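Local structure of HIAXHD3 (Humicola insolens, 3ZXK) at residues A[44-49]-A[54-59]; A[48-53]-A[261-266]; A[219-222]-A[226-229]. The protein hydrolyses terminal alpha-L-arabinofuranosyl links as an exo-acting family 43 arabinofuranosidase that removes arabinose side chains and has served as a scaffold for introducing endo-xylanase activity. All coordinates share one frame; numbering follows the deposited sequence.

Contact 1 (A[44-49]-A[54-59])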
loop_
_atom_site.group_PDB
_atom_site.type_symbol
_atom_site.label_atom_id
_atom_site.label_comp_id
_atom_site.label_asym_id
_atom_site.label_seq_id
_atom_site.Cartn_x
_atom_site.Cartn_y
_atom_site.Cartn_z
ATOM N N VAL A 44 5.646 0.344 6.187
ATOM C CA VAL A 44 5.798 1.419 7.163
ATOM C C VAL A 44 6.500 2.582 6.461
ATOM O O VAL A 44 7.575 2.392 5.861
ATOM C CB VAL A 44 6.642 1.000 8.388
ATOM C CG1 VAL A 44 6.731 2.120 9.415
ATOM C CG2 VAL A 44 6.030 -0.225 9.072
ATOM N N LEU A 45 5.880 3.758 6.547
ATOM C CA LEU A 45 6.476 5.002 6.069
ATOM C C LEU A 45 6.893 5.856 7.236
ATOM O O LEU A 45 6.333 5.751 8.346
ATOM C CB LEU A 45 5.507 5.782 5.176
ATOM C CG LEU A 45 4.685 4.985 4.138
ATOM C CD1 LEU A 45 3.637 5.911 3.534
ATOM C CD2 LEU A 45 5.586 4.411 3.064
ATOM N N LYS A 46 7.879 6.715 6.982
ATOM C CA LYS A 46 8.435 7.586 7.990
ATOM C C LYS A 46 8.368 9.038 7.505
ATOM O O LYS A 46 8.548 9.312 6.302
ATOM C CB LYS A 46 9.885 7.169 8.195
ATOM C CG LYS A 46 10.787 8.171 8.840
ATOM C CD LYS A 46 12.215 7.682 8.886
ATOM C CE LYS A 46 13.002 8.618 9.784
ATOM N NZ LYS A 46 14.398 8.156 9.965
ATOM N N SER A 47 8.110 9.945 8.441
ATOM C CA SER A 47 8.115 11.389 8.194
ATOM C C SER A 47 8.571 12.166 9.412
ATOM O O SER A 47 8.390 11.718 10.516
ATOM C CB SER A 47 6.716 11.884 7.833
ATOM O OG SER A 47 6.781 13.245 7.476
ATOM N N TYR A 48 9.092 13.362 9.186
ATOM C CA TYR A 48 9.422 14.264 10.283
ATOM C C TYR A 48 8.381 15.371 10.436
ATOM O O TYR A 48 8.399 16.116 11.425
ATOM C CB TYR A 48 10.816 14.867 10.097
ATOM C CG TYR A 48 11.935 13.872 10.176
ATOM C CD1 TYR A 48 12.366 13.378 11.405
ATOM C CD2 TYR A 48 12.582 13.412 9.006
ATOM C CE1 TYR A 48 13.425 12.467 11.470
ATOM C CE2 TYR A 48 13.633 12.499 9.070
ATOM C CZ TYR A 48 14.037 12.032 10.304
ATOM O OH TYR A 48 15.078 11.133 10.381
ATOM N N ASP A 49 7.456 15.460 9.474
ATOM C CA ASP A 49 6.508 16.571 9.435
ATOM C C ASP A 49 5.073 16.221 9.045
ATOM O O ASP A 49 4.280 17.130 8.915
ATOM C CB ASP A 49 7.044 17.683 8.503
ATOM C CG ASP A 49 7.274 17.202 7.064
ATOM O OD1 ASP A 49 6.914 16.045 6.737
ATOM O OD2 ASP A 49 7.853 17.979 6.269
ATOM N N THR A 54 8.613 8.708 3.446
ATOM C CA THR A 54 9.575 7.807 2.803
ATOM C C THR A 54 9.302 6.404 3.346
ATOM O O THR A 54 9.161 6.253 4.570
ATOM C CB THR A 54 11.014 8.179 3.194
ATOM O OG1 THR A 54 11.305 9.515 2.758
ATOM C CG2 THR A 54 12.015 7.212 2.570
ATOM N N PRO A 55 9.210 5.388 2.462
ATOM C CA PRO A 55 8.990 4.015 2.969
ATOM C C PRO A 55 10.268 3.474 3.615
ATOM O O PRO A 55 11.370 3.687 3.073
ATOM C CB PRO A 55 8.588 3.228 1.709
ATOM C CG PRO A 55 9.180 3.986 0.584
ATOM C CD PRO A 55 9.349 5.424 0.988
ATOM N N VAL A 56 10.151 2.856 4.793
ATOM C CA VAL A 56 11.357 2.405 5.499
ATOM C C VAL A 56 11.439 0.913 5.777
ATOM O O VAL A 56 12.544 0.388 5.919
ATOM C CB VAL A 56 11.651 3.219 6.774
ATOM C CG1 VAL A 56 11.970 4.655 6.370
ATOM C CG2 VAL A 56 10.489 3.130 7.770
ATOM N N THR A 57 10.299 0.238 5.823
ATOM C CA THR A 57 10.254 -1.205 6.111
ATOM C C THR A 57 8.882 -1.772 5.763
ATOM O O THR A 57 7.974 -1.020 5.400
ATOM C CB THR A 57 10.658 -1.512 7.607
ATOM O OG1 THR A 57 10.893 -2.923 7.784
ATOM C CG2 THR A 57 9.603 -1.038 8.608
ATOM N N HIS A 58 8.731 -3.087 5.863
ATOM C CA HIS A 58 7.414 -3.718 5.779
ATOM C C HIS A 58 7.289 -4.639 6.963
ATOM O O HIS A 58 8.226 -5.369 7.288
ATOM C CB HIS A 58 7.274 -4.592 4.544
ATOM C CG HIS A 58 7.017 -3.846 3.254
ATOM N ND1 HIS A 58 7.977 -3.139 2.606
ATOM C CD2 HIS A 58 5.859 -3.733 2.492
ATOM C CE1 HIS A 58 7.469 -2.645 1.452
ATOM N NE2 HIS A 58 6.175 -2.989 1.386
ATOM N N SER A 59 6.126 -4.650 7.606
ATOM C CA SER A 59 5.946 -5.487 8.828
ATOM C C SER A 59 5.802 -6.989 8.555
ATOM O O SER A 59 6.016 -7.786 9.457
ATOM C CB SER A 59 4.714 -5.013 9.604
ATOM O OG SER A 59 4.926 -3.723 10.104
HETATM O O HOH W 1 10.907 11.023 5.215
#
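Val44 and Thr57 pair across a beta hairpin, and a classic beta bulge interrupts the register at this point, because Val56 as well as Thr57 stands opposite Val44. The bulge concentrates two donors on one carbonyl. Val56 N approaches Val44 O at 2.8 Å in an almost straight bond (178°), whereas Thr57 N reaches the same oxygen only weakly, at 3.5 Å. Val44 N in turn donates to Thr57 O over 2.8 Å. Nearer the connecting loop, the pairing is regular: Lys46 N gives a 2.8 Å bond to Thr54 O, and Thr54 N returns one of 2.9 Å to Lys46 O. That oxygen also accepts from a water, which is hydrogen-bonded to Thr54 OG1 too.

Val44, Lys46, Thr54 and Thr57 share one face of the sheet, Leu45 and Pro55 the other. Thr57 CG2 lies alongside Val44, 3.6 Å from its CB, while Thr57 OG1, anti to the backbone N (chi1 -167°), bonds to Trp131 NE1. Val56 CG1 crosses the extended Lys46 chain, 3.7 Å from Lys46 CB. The buried ammonium beyond is well provided for: Lys46 NZ donates to Tyr48 OH and forms salt bridges with Glu123 and Glu314. On the other face, Leu45 CD2 presses tightly on the proline, 3.4 Å from Pro55 CA. His58 bonds through its two ring nitrogens to Glu331 and Glu334.

Backbone bonds of Leu45 with Tyr31 and of Ser47 with Phe29 tie the inner side of the hairpin to strand 28-32, leaving 54-58 as the outermost strand of a four-stranded antiparallel sheet, the first propeller blade. Val44 also packs on Leu88 of strand 87-91 in the next blade.

Contact 2 (A[48-53]-A[261-266])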
loop_
_atom_site.group_PDB
_atom_site.type_symbol
_atom_site.label_atom_id
_atom_site.label_comp_id
_atom_site.label_asym_id
_atom_site.label_seq_id
_atom_site.Cartn_x
_atom_site.Cartn_y
_atom_site.Cartn_z
ATOM N N TYR A 48 9.092 13.362 9.186
ATOM C CA TYR A 48 9.422 14.264 10.283
ATOM C C TYR A 48 8.381 15.371 10.436
ATOM O O TYR A 48 8.399 16.116 11.425
ATOM C CB TYR A 48 10.816 14.867 10.097
ATOM C CG TYR A 48 11.935 13.872 10.176
ATOM C CD1 TYR A 48 12.366 13.378 11.405
ATOM C CD2 TYR A 48 12.582 13.412 9.006
ATOM C CE1 TYR A 48 13.425 12.467 11.470
ATOM C CE2 TYR A 48 13.633 12.499 9.070
ATOM C CZ TYR A 48 14.037 12.032 10.304
ATOM O OH TYR A 48 15.078 11.133 10.381
ATOM N N ASP A 49 7.456 15.460 9.474
ATOM C CA ASP A 49 6.508 16.571 9.435
ATOM C C ASP A 49 5.073 16.221 9.045
ATOM O O ASP A 49 4.280 17.130 8.915
ATOM C CB ASP A 49 7.044 17.683 8.503
ATOM C CG ASP A 49 7.274 17.202 7.064
ATOM O OD1 ASP A 49 6.914 16.045 6.737
ATOM O OD2 ASP A 49 7.853 17.979 6.269
ATOM N N LEU A 50 4.753 14.925 8.932
ATOM C CA LEU A 50 3.448 14.425 8.444
ATOM C C LEU A 50 3.173 14.704 6.988
ATOM O O LEU A 50 2.112 14.325 6.468
ATOM C CB LEU A 50 2.263 14.911 9.301
ATOM C CG LEU A 50 2.140 14.401 10.725
ATOM C CD1 LEU A 50 1.026 15.124 11.461
ATOM C CD2 LEU A 50 1.876 12.907 10.711
ATOM N N VAL A 51 4.146 15.289 6.299
ATOM C CA VAL A 51 3.937 15.734 4.920
ATOM C C VAL A 51 4.822 15.001 3.918
ATOM O O VAL A 51 4.333 14.549 2.896
ATOM C CB VAL A 51 4.143 17.250 4.829
ATOM C CG1 VAL A 51 4.129 17.736 3.392
ATOM C CG2 VAL A 51 3.082 17.957 5.660
ATOM N N HIS A 52 6.116 14.886 4.203
ATOM C CA HIS A 52 7.031 14.204 3.297
ATOM C C HIS A 52 7.356 12.846 3.854
ATOM O O HIS A 52 7.998 12.731 4.908
ATOM C CB HIS A 52 8.289 15.042 3.139
ATOM C CG HIS A 52 8.019 16.442 2.634
ATOM N ND1 HIS A 52 7.950 17.515 3.448
ATOM C CD2 HIS A 52 7.768 16.907 1.350
ATOM C CE1 HIS A 52 7.697 18.623 2.716
ATOM N NE2 HIS A 52 7.585 18.253 1.433
ATOM N N TRP A 53 6.884 11.813 3.166
ATOM C CA TRP A 53 6.939 10.433 3.648
ATOM C C TRP A 53 7.896 9.634 2.805
ATOM O O TRP A 53 7.948 9.826 1.574
ATOM C CB TRP A 53 5.569 9.806 3.559
ATOM C CG TRP A 53 4.579 10.439 4.471
ATOM C CD1 TRP A 53 3.702 11.475 4.190
ATOM C CD2 TRP A 53 4.350 10.096 5.867
ATOM N NE1 TRP A 53 2.927 11.767 5.282
ATOM C CE2 TRP A 53 3.280 10.978 6.340
ATOM C CE3 TRP A 53 4.894 9.158 6.741
ATOM C CZ2 TRP A 53 2.797 10.912 7.644
ATOM C CZ3 TRP A 53 4.418 9.120 8.055
ATOM C CH2 TRP A 53 3.385 9.966 8.489
ATOM N N HIS A 261 -3.368 16.269 14.726
ATOM C CA HIS A 261 -3.679 16.279 13.293
ATOM C C HIS A 261 -4.474 15.051 12.933
ATOM O O HIS A 261 -4.272 13.963 13.503
ATOM C CB HIS A 261 -2.375 16.359 12.505
ATOM C CG HIS A 261 -1.585 17.600 12.821
ATOM N ND1 HIS A 261 -1.708 18.737 12.109
ATOM C CD2 HIS A 261 -0.718 17.883 13.879
ATOM C CE1 HIS A 261 -0.921 19.698 12.656
ATOM N NE2 HIS A 261 -0.318 19.174 13.744
ATOM N N TYR A 262 -5.389 15.200 11.982
ATOM C CA TYR A 262 -6.181 14.055 11.503
ATOM C C TYR A 262 -5.602 13.677 10.121
ATOM O O TYR A 262 -5.521 14.530 9.201
ATOM C CB TYR A 262 -7.681 14.420 11.460
ATOM C CG TYR A 262 -8.590 13.346 10.891
ATOM C CD1 TYR A 262 -8.272 11.981 11.004
ATOM C CD2 TYR A 262 -9.768 13.690 10.217
ATOM C CE1 TYR A 262 -9.099 11.001 10.480
ATOM C CE2 TYR A 262 -10.581 12.730 9.680
ATOM C CZ TYR A 262 -10.243 11.397 9.785
ATOM O OH TYR A 262 -11.098 10.468 9.225
ATOM N N VAL A 263 -5.152 12.432 9.998
ATOM C CA VAL A 263 -4.629 11.928 8.719
ATOM C C VAL A 263 -5.691 10.972 8.215
ATOM O O VAL A 263 -5.893 9.905 8.786
ATOM C CB VAL A 263 -3.278 11.181 8.859
ATOM C CG1 VAL A 263 -2.747 10.801 7.492
ATOM C CG2 VAL A 263 -2.263 12.063 9.566
ATOM N N ALA A 264 -6.384 11.365 7.158
ATOM C CA ALA A 264 -7.459 10.518 6.595
ATOM C C ALA A 264 -7.028 10.049 5.214
ATOM O O ALA A 264 -5.933 10.411 4.759
ATOM C CB ALA A 264 -8.786 11.290 6.505
ATOM N N PHE A 265 -7.838 9.253 4.511
ATOM C CA PHE A 265 -7.516 9.085 3.101
ATOM C C PHE A 265 -8.722 9.332 2.228
ATOM O O PHE A 265 -9.875 9.328 2.711
ATOM C CB PHE A 265 -6.876 7.699 2.783
ATOM C CG PHE A 265 -7.700 6.538 3.239
ATOM C CD1 PHE A 265 -8.747 6.061 2.444
ATOM C CD2 PHE A 265 -7.436 5.918 4.467
ATOM C CE1 PHE A 265 -9.521 4.982 2.865
ATOM C CE2 PHE A 265 -8.190 4.840 4.876
ATOM C CZ PHE A 265 -9.226 4.369 4.082
ATOM N N MET A 266 -8.433 9.563 0.944
ATOM C CA MET A 266 -9.412 9.815 -0.112
ATOM C C MET A 266 -9.520 8.578 -1.002
ATOM O O MET A 266 -8.503 7.899 -1.223
ATOM C CB MET A 266 -8.924 10.967 -1.003
ATOM C CG MET A 266 -8.632 12.281 -0.290
ATOM S SD MET A 266 -10.081 13.051 0.473
ATOM C CE MET A 266 -11.185 13.312 -0.921
#
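Asp49 OD1 is gripped by two backbone amides of its own loop, Val51 N and His52 N, each at 2.9 Å. The first comes from above the carboxylate plane, the second from the syn side and nearly straight (173°), making an Asx turn that widens into an Asx motif. The other oxygen is used as well: His52 ND1 meets the syn lone pair of Asp49 OD2 at 2.9 Å, with the oxygen at the edge of the imidazole and in its plane. Held at both oxygens, the carboxylate should be fixed in rotation, and with it the turn that presents Leu50.

Leu50 carries the contact with strand 261-266, which is wholly apolar. With CG anti to the carbonyl carbon (chi1 -68°) and CD1 extended beyond it, the side chain sends CD1 obliquely against His261, 3.8 Å from His261 CB. Its other branch is looser, Leu50 CD2 standing 4.4 Å from Val263 CG2. Trp53 NE1 donates a weak bond to Leu50 O. Phe29 also lines Leu50, and Pro305 touches His261.

The loop belongs to the first four-stranded sheet and the strand to the last, so this is packing between the terminal blades of the five-bladed beta-propeller characteristic of family 43, where the ring of blades closes.

Contact 3 (A[219-222]-A[226-229]); sequences STTG and GPYE
This is the closure of a short hairpin loop at the periphery of the fourth propeller blade, about 33 Å from the centre of the chain, where strand 213-219 gives way to strand 228-232. Ser219 and Tyr228 form an antiparallel non-hydrogen-bonded pair at its base. Their side chains share one face of the sheet, and the serine CB sits over the face of the phenol: Ser219 CB lies 4.1 Å from the centroid of the Tyr228 ring, only 22° off its normal, a CH-pi contact. Beside it, Ser219 N approaches Tyr228 CD2 to 3.3 Å.

Two threonines close the loop by gripping carbonyls across it. Pro227 O accepts twice from Thr220, in a nearly straight bond from Thr220 N (2.9 Å, 176°) and in a second from Thr220 OG1 at 3.1 Å, which arrives from above the carbonyl plane. Thr221 OG1 likewise comes from above the plane to donate to Gly226 O at 2.7 Å. Both hydroxyls lie between their own N and carbonyl carbon (chi1 63° in Thr220), directed to the incoming chain. The outer methyl, Thr220 CG2, lies 3.8 Å from Glu229 CG.

Gly226 is followed by a cis peptide bond to Pro227, and Ser219 OG rests 3.5 Å from Gly226 CA. That hydroxyl has its main partner in Ser223 O and takes weak bonds from Thr221 N and Gly222 N; Tyr228 OH bonds to Pro224 O.

Of the three hydrogen bonds across the loop, two thus come from threonine hydroxyls and one from a backbone amide: one threonine doubles the hold on a carbonyl, and the other, whose OG1 also bonds to Ser223 N, links both arms of the turn on its solvent side, where Thr220, Thr221 and Pro227 are exposed.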
loop_
_atom_site.group_PDB
_atom_site.type_symbol
_atom_site.label_atom_id
_atom_site.label_comp_id
_atom_site.label_asym_id
_atom_site.label_seq_id
_atom_site.Cartn_x
_atom_site.Cartn_y
_atom_site.Cartn_z
ATOM N N SER A 219 -14.883 7.090 25.818
ATOM C CA SER A 219 -15.408 6.206 26.865
ATOM C C SER A 219 -16.144 7.053 27.895
ATOM O O SER A 219 -15.607 8.056 28.382
ATOM C CB SER A 219 -14.277 5.477 27.567
ATOM O OG SER A 219 -14.786 4.810 28.708
ATOM N N THR A 220 -17.346 6.634 28.242
ATOM C CA THR A 220 -18.177 7.407 29.171
ATOM C C THR A 220 -17.786 7.139 30.643
ATOM O O THR A 220 -18.126 7.915 31.538
ATOM C CB THR A 220 -19.669 7.114 28.957
ATOM O OG1 THR A 220 -19.917 5.740 29.237
ATOM C CG2 THR A 220 -20.070 7.385 27.502
ATOM N N THR A 221 -17.052 6.047 30.876
ATOM C CA THR A 221 -16.701 5.590 32.227
ATOM C C THR A 221 -15.256 5.849 32.574
ATOM O O THR A 221 -14.839 5.702 33.727
ATOM C CB THR A 221 -16.876 4.064 32.308
ATOM O OG1 THR A 221 -16.104 3.441 31.249
ATOM C CG2 THR A 221 -18.373 3.691 32.217
ATOM N N GLY A 222 -14.478 6.197 31.561
ATOM C CA GLY A 222 -13.036 6.315 31.724
ATOM C C GLY A 222 -12.330 4.968 31.703
ATOM O O GLY A 222 -11.125 4.920 31.913
ATOM N N GLY A 226 -15.228 1.017 27.963
ATOM C CA GLY A 226 -16.362 1.898 27.706
ATOM C C GLY A 226 -17.512 1.671 28.673
ATOM O O GLY A 226 -17.286 1.444 29.857
ATOM N N PRO A 227 -18.768 1.733 28.189
ATOM C CA PRO A 227 -19.219 1.983 26.813
ATOM C C PRO A 227 -18.782 3.338 26.273
ATOM O O PRO A 227 -18.309 4.201 27.038
ATOM C CB PRO A 227 -20.749 1.922 26.913
ATOM C CG PRO A 227 -21.060 2.074 28.361
ATOM C CD PRO A 227 -19.901 1.532 29.116
ATOM N N TYR A 228 -18.937 3.513 24.966
ATOM C CA TYR A 228 -18.491 4.729 24.310
ATOM C C TYR A 228 -19.651 5.511 23.767
ATOM O O TYR A 228 -20.630 4.926 23.301
ATOM C CB TYR A 228 -17.570 4.379 23.158
ATOM C CG TYR A 228 -16.195 3.912 23.601
ATOM C CD1 TYR A 228 -15.979 2.615 24.077
ATOM C CD2 TYR A 228 -15.106 4.768 23.518
ATOM C CE1 TYR A 228 -14.703 2.198 24.470
ATOM C CE2 TYR A 228 -13.828 4.369 23.912
ATOM C CZ TYR A 228 -13.631 3.090 24.400
ATOM O OH TYR A 228 -12.360 2.686 24.774
ATOM N N GLU A 229 -19.508 6.834 23.780
ATOM C CA GLU A 229 -20.445 7.738 23.100
ATOM C C GLU A 229 -19.735 8.409 21.922
ATOM O O GLU A 229 -18.503 8.481 21.911
ATOM C CB GLU A 229 -20.987 8.788 24.060
ATOM C CG GLU A 229 -19.950 9.779 24.560
ATOM C CD GLU A 229 -20.537 10.810 25.484
ATOM O OE1 GLU A 229 -21.753 11.056 25.389
ATOM O OE2 GLU A 229 -19.791 11.345 26.327
#

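Contacts 1 and 2 are continuous, with centres 12 Å apart: they share Tyr48 and Asp49, Ser47 OG probably hydrogen-bonds to His52 O (2.9 Å), and Trp53 CE3 packs on Ser47 CB (3.5 Å). The first-blade hairpin of contact 1 thus reaches the last blade through the loop of contact 2. Strand 261-266 of contact 2 carries Phe265, which lines the glycan pocket and touches the bound arabinofuranose; the Val263 side chain remains about 14 Å from that sugar. Contact 3, formed by residues between the two halves of contact 2 in sequence, is remote, its centre 33 Å from that of contact 1 and 28 Å from that of contact 2.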